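Local coordinates for spore germination protein GerM (PDB 6GZB), which is of unknown function but affects both sporulation and germination in Bacillus subtilis, at residues Asp113-Lys116 against Asp117-Ile121; Asn193-Thr196 against Ala197-Pro200. All blocks are in the same frame, centred on the assembly; numbering follows the deposited sequence.

Both contacts are local chain reversals built around a type I turn and an Asx turn, and they share no secondary structure: their centres lie 30 Å apart. Contact 1 is the tip of a hairpin in a four-stranded mixed sheet, partly buried, with Gly-118 to Ile-121 packed inside and the strand ahead of the turn exposed at the sheet edge. Contact 2 is a surface feature that leads from a long loop into the strand 198-208. Their chemistry follows their place. Residues 113-121 combine paired strand backbones with a salt bridge and aliphatic contacts, whereas 193-200 relies on a carboxylate, a carbonyl and two threonine hydroxyls.

Contact 1 of 2, residues Asp113-Lys116 against Asp117-Ile121; sequences DIKK and DGTAI. With ACT (acetate ion), chain G.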
loop_
_atom_site.group_PDB
_atom_site.type_symbol
_atom_site.label_atom_id
_atom_site.label_comp_id
_atom_site.label_asym_id
_atom_site.label_seq_id
_atom_site.Cartn_x
_atom_site.Cartn_y
_atom_site.Cartn_z
ATOM N N ASP A 113 -16.495 15.079 -0.775
ATOM C CA ASP A 113 -17.324 15.355 0.380
ATOM C C ASP A 113 -17.044 14.306 1.457
ATOM O O ASP A 113 -17.328 13.118 1.285
ATOM C CB ASP A 113 -18.798 15.313 -0.043
ATOM C CG ASP A 113 -19.742 15.599 1.100
ATOM O OD1 ASP A 113 -19.375 16.409 1.971
ATOM O OD2 ASP A 113 -20.856 15.033 1.110
ATOM N N ILE A 114 -16.471 14.748 2.564
ATOM C CA ILE A 114 -16.101 13.848 3.647
ATOM C C ILE A 114 -17.205 13.831 4.705
ATOM O O ILE A 114 -17.501 14.850 5.316
ATOM C CB ILE A 114 -14.762 14.274 4.287
ATOM C CG1 ILE A 114 -13.660 14.312 3.229
ATOM C CG2 ILE A 114 -14.373 13.326 5.409
ATOM C CD1 ILE A 114 -12.353 14.887 3.735
ATOM N N LYS A 115 -17.813 12.670 4.912
ATOM C CA LYS A 115 -18.883 12.522 5.898
ATOM C C LYS A 115 -18.300 12.215 7.267
ATOM O O LYS A 115 -17.133 11.831 7.382
ATOM C CB LYS A 115 -19.834 11.389 5.506
ATOM C CG LYS A 115 -20.169 11.307 4.029
ATOM C CD LYS A 115 -21.636 11.595 3.764
ATOM C CE LYS A 115 -21.858 13.072 3.491
ATOM N NZ LYS A 115 -22.858 13.284 2.410
ATOM N N LYS A 116 -19.137 12.322 8.297
ATOM C CA LYS A 116 -18.695 12.130 9.675
ATOM C C LYS A 116 -18.427 10.662 9.992
ATOM O O LYS A 116 -17.610 10.348 10.857
ATOM C CB LYS A 116 -19.726 12.699 10.653
ATOM C CG LYS A 116 -19.571 14.192 10.908
ATOM C CD LYS A 116 -20.538 14.683 11.974
ATOM C CE LYS A 116 -20.058 15.978 12.617
ATOM N NZ LYS A 116 -20.689 16.211 13.945
ATOM N N ASP A 117 -19.078 9.767 9.255
ATOM C CA ASP A 117 -18.892 8.336 9.450
ATOM C C ASP A 117 -17.589 7.812 8.834
ATOM O O ASP A 117 -17.283 6.621 8.941
ATOM C CB ASP A 117 -20.086 7.556 8.883
ATOM C CG ASP A 117 -20.177 7.629 7.364
ATOM O OD1 ASP A 117 -19.409 8.389 6.736
ATOM O OD2 ASP A 117 -21.051 6.945 6.800
ATOM N N GLY A 118 -16.832 8.693 8.187
ATOM C CA GLY A 118 -15.540 8.309 7.613
ATOM C C GLY A 118 -15.605 8.037 6.116
ATOM O O GLY A 118 -14.604 7.677 5.502
ATOM N N THR A 119 -16.773 8.252 5.524
ATOM C CA THR A 119 -16.973 8.020 4.104
ATOM C C THR A 119 -16.595 9.263 3.323
ATOM O O THR A 119 -17.065 10.357 3.623
ATOM C CB THR A 119 -18.446 7.684 3.797
ATOM O OG1 THR A 119 -18.797 6.457 4.442
ATOM C CG2 THR A 119 -18.669 7.543 2.300
ATOM N N ALA A 120 -15.747 9.095 2.315
ATOM C CA ALA A 120 -15.483 10.169 1.369
ATOM C C ALA A 120 -16.181 9.880 0.062
ATOM O O ALA A 120 -16.073 8.777 -0.480
ATOM C CB ALA A 120 -13.991 10.319 1.136
ATOM N N ILE A 121 -16.909 10.870 -0.434
ATOM C CA ILE A 121 -17.567 10.751 -1.718
ATOM C C ILE A 121 -16.795 11.557 -2.750
ATOM O O ILE A 121 -16.662 12.776 -2.635
ATOM C CB ILE A 121 -19.026 11.246 -1.644
ATOM C CG1 ILE A 121 -19.832 10.347 -0.704
ATOM C CG2 ILE A 121 -19.661 11.229 -3.023
ATOM C CD1 ILE A 121 -21.135 10.953 -0.240
HETATM C C ACT G . -22.414 14.079 7.570
HETATM O O ACT G . -21.536 14.925 7.535
HETATM O OXT ACT G . -22.169 12.934 7.918
HETATM C CH3 ACT G . -23.643 14.324 6.782
#
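Lys-115 lies along its own turn and meets Asp-117, Thr-119 and Ile-121 in succession. Its CB lies 3.3 Å from Asp-117 OD1. The next carbon, CG, stands 3.3 Å from the backbone O of Thr-119 and slants past that residue's CB. Bends at chi2 (-114°) and the two torsions after it turn the chain along the face that carries Asp-113 and Ile-121, where CD comes to 4.1 Å from Ile-121 CD1. Lys-115 CE is 3.9 Å from ACT CH3, the methyl of an acetate ion probably from the crystallisation liquor; the same ion takes a nearly straight hydrogen bond from Lys-116 N on OXT. At the tip, Lys-115 NZ forms a salt bridge of 3.0 Å with Asp-113 OD2. The methyl CD1 of Ile-121 sits beside this ammonium group.

Beneath this side chain the strands 110-114 and 119-124 join as a hairpin with a type I turn from Lys-115 to Gly-118 and a G1 beta bulge. Lys-115 N donates to Thr-119 O over 2.8 Å, while Gly-118 N returns a longer bond to Lys-115 O at 3.3 Å, from well above the carbonyl plane. Gly-118 has a positive phi of 100°, where a side chain would jam against the preceding carbonyl oxygen. Away from the turn, Ile-114 and Ala-120 form a non-hydrogen-bonded antiparallel pair, and next Asp-113 and Ile-121 a hydrogen-bonded one.

Asp-117 has its CG wedged between its backbone N and carbonyl carbon (chi1 68°), which swings OD1 back over the turn. There it accepts Thr-119 N at 2.9 Å, from above the carboxylate plane, and closes an Asx turn. Strand 155-160 flanks the other side of this hairpin, where Ala-120 bonds through its backbone to Lys-155 and Lys-157.

Contact 2 of 2, residues Asn193-Thr196 against Ala197-Pro200; sequences NDLT and ATHP
A type I beta turn from Asp-194 to Ala-197, with an Asx turn on its first residue, brings the chain out of a loop and into the strand 198-208. Asp-194 supplies both acceptors. Its backbone O takes Ala-197 N at 3.2 Å, the bond that closes the turn, and Thr-198 OG1 at 2.9 Å; the two donors approach from opposite faces of the carbonyl plane.

The carboxylate works on the other residues of the turn. With CG anti to the backbone N (chi1 -175°), it folds over the turn so that OD1 accepts Thr-196 N at 3.0 Å, on the anti side and tilted out of the carboxylate plane, and Thr-196 OG1 at 2.7 Å, on the syn lone pair. A weak third bond comes from Ala-197 N, 3.3 Å from OD1. The second oxygen, OD2, rests 3.5 Å from the Ala-197 CB methyl, a plain van der Waals touch.

Thr-198 takes a chi1 of 62°, which sets OG1 between its own N and carbonyl carbon and aims it back at the Asp-194 carbonyl; its CG2 also comes within 3.4 Å of that oxygen. The hydroxyl has a second partner as well, since Arg-221 of the adjacent strand 213-223 hydrogen-bonds to it through NE. A valine here would probably cost the Asp-194 carbonyl the shorter of these two bonds and leave Arg-221 NE without this acceptor.

Ala-197 and His-199 carry the pairing onward through backbone bonds to Asn-224 and Ile-222. One acidic side chain thus steadies the turn from within, and because Thr-198 OG1 gives its proton to Asp-194 O and can receive one from Arg-221, the hydroxyl couples the turn to the two-stranded sheet.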
loop_
_atom_site.group_PDB
_atom_site.type_symbol
_atom_site.label_atom_id
_atom_site.label_comp_id
_atom_site.label_asym_id
_atom_site.label_seq_id
_atom_site.Cartn_x
_atom_site.Cartn_y
_atom_site.Cartn_z
ATOM N N ASN A 193 -7.156 -19.641 -8.195
ATOM C CA ASN A 193 -7.298 -19.114 -6.846
ATOM C C ASN A 193 -8.671 -19.430 -6.279
ATOM O O ASN A 193 -9.683 -18.976 -6.791
ATOM C CB ASN A 193 -7.049 -17.614 -6.845
ATOM C CG ASN A 193 -5.617 -17.272 -7.198
ATOM O OD1 ASN A 193 -4.716 -17.499 -6.400
ATOM N ND2 ASN A 193 -5.393 -16.811 -8.432
ATOM N N ASP A 194 -8.696 -20.270 -5.253
ATOM C CA ASP A 194 -9.945 -20.669 -4.617
ATOM C C ASP A 194 -10.331 -19.623 -3.588
ATOM O O ASP A 194 -9.817 -19.636 -2.480
ATOM C CB ASP A 194 -9.766 -22.026 -3.942
ATOM C CG ASP A 194 -11.058 -22.574 -3.366
ATOM O OD1 ASP A 194 -12.043 -21.813 -3.215
ATOM O OD2 ASP A 194 -11.041 -23.747 -2.967
ATOM N N LEU A 195 -11.265 -18.747 -3.950
ATOM C CA LEU A 195 -11.650 -17.639 -3.107
ATOM C C LEU A 195 -12.520 -18.066 -1.931
ATOM O O LEU A 195 -12.716 -17.293 -0.998
ATOM C CB LEU A 195 -12.373 -16.571 -3.926
ATOM C CG LEU A 195 -11.607 -16.033 -5.138
ATOM C CD1 LEU A 195 -12.345 -14.872 -5.779
ATOM C CD2 LEU A 195 -10.200 -15.605 -4.737
ATOM N N THR A 196 -13.029 -19.294 -1.960
ATOM C CA THR A 196 -13.831 -19.788 -0.837
ATOM C C THR A 196 -12.935 -20.304 0.261
ATOM O O THR A 196 -13.340 -20.369 1.415
ATOM C CB THR A 196 -14.812 -20.924 -1.242
ATOM O OG1 THR A 196 -14.086 -22.145 -1.459
ATOM C CG2 THR A 196 -15.570 -20.557 -2.503
ATOM N N ALA A 197 -11.726 -20.714 -0.110
ATOM C CA ALA A 197 -10.821 -21.369 0.829
ATOM C C ALA A 197 -9.691 -20.449 1.274
ATOM O O ALA A 197 -8.819 -20.874 2.020
ATOM C CB ALA A 197 -10.230 -22.621 0.209
ATOM N N THR A 198 -9.684 -19.208 0.794
ATOM C CA THR A 198 -8.601 -18.285 1.104
ATOM C C THR A 198 -9.148 -16.921 1.472
ATOM O O THR A 198 -10.298 -16.597 1.174
ATOM C CB THR A 198 -7.635 -18.114 -0.082
ATOM O OG1 THR A 198 -8.334 -17.550 -1.193
ATOM C CG2 THR A 198 -7.024 -19.435 -0.491
ATOM N N HIS A 199 -8.311 -16.110 2.109
ATOM C CA HIS A 199 -8.680 -14.729 2.406
ATOM C C HIS A 199 -7.550 -13.802 1.967
ATOM O O HIS A 199 -6.396 -14.219 1.889
ATOM C CB HIS A 199 -8.969 -14.553 3.899
ATOM C CG HIS A 199 -7.885 -15.076 4.790
ATOM N ND1 HIS A 199 -6.984 -14.252 5.434
ATOM C CD2 HIS A 199 -7.548 -16.338 5.134
ATOM C CE1 HIS A 199 -6.153 -14.986 6.153
ATOM N NE2 HIS A 199 -6.466 -16.257 5.979
ATOM N N PRO A 200 -7.890 -12.552 1.642
ATOM C CA PRO A 200 -6.913 -11.600 1.133
ATOM C C PRO A 200 -6.009 -11.087 2.241
ATOM O O PRO A 200 -6.460 -10.880 3.365
ATOM C CB PRO A 200 -7.785 -10.461 0.592
ATOM C CG PRO A 200 -9.000 -10.505 1.456
ATOM C CD PRO A 200 -9.240 -11.965 1.723
#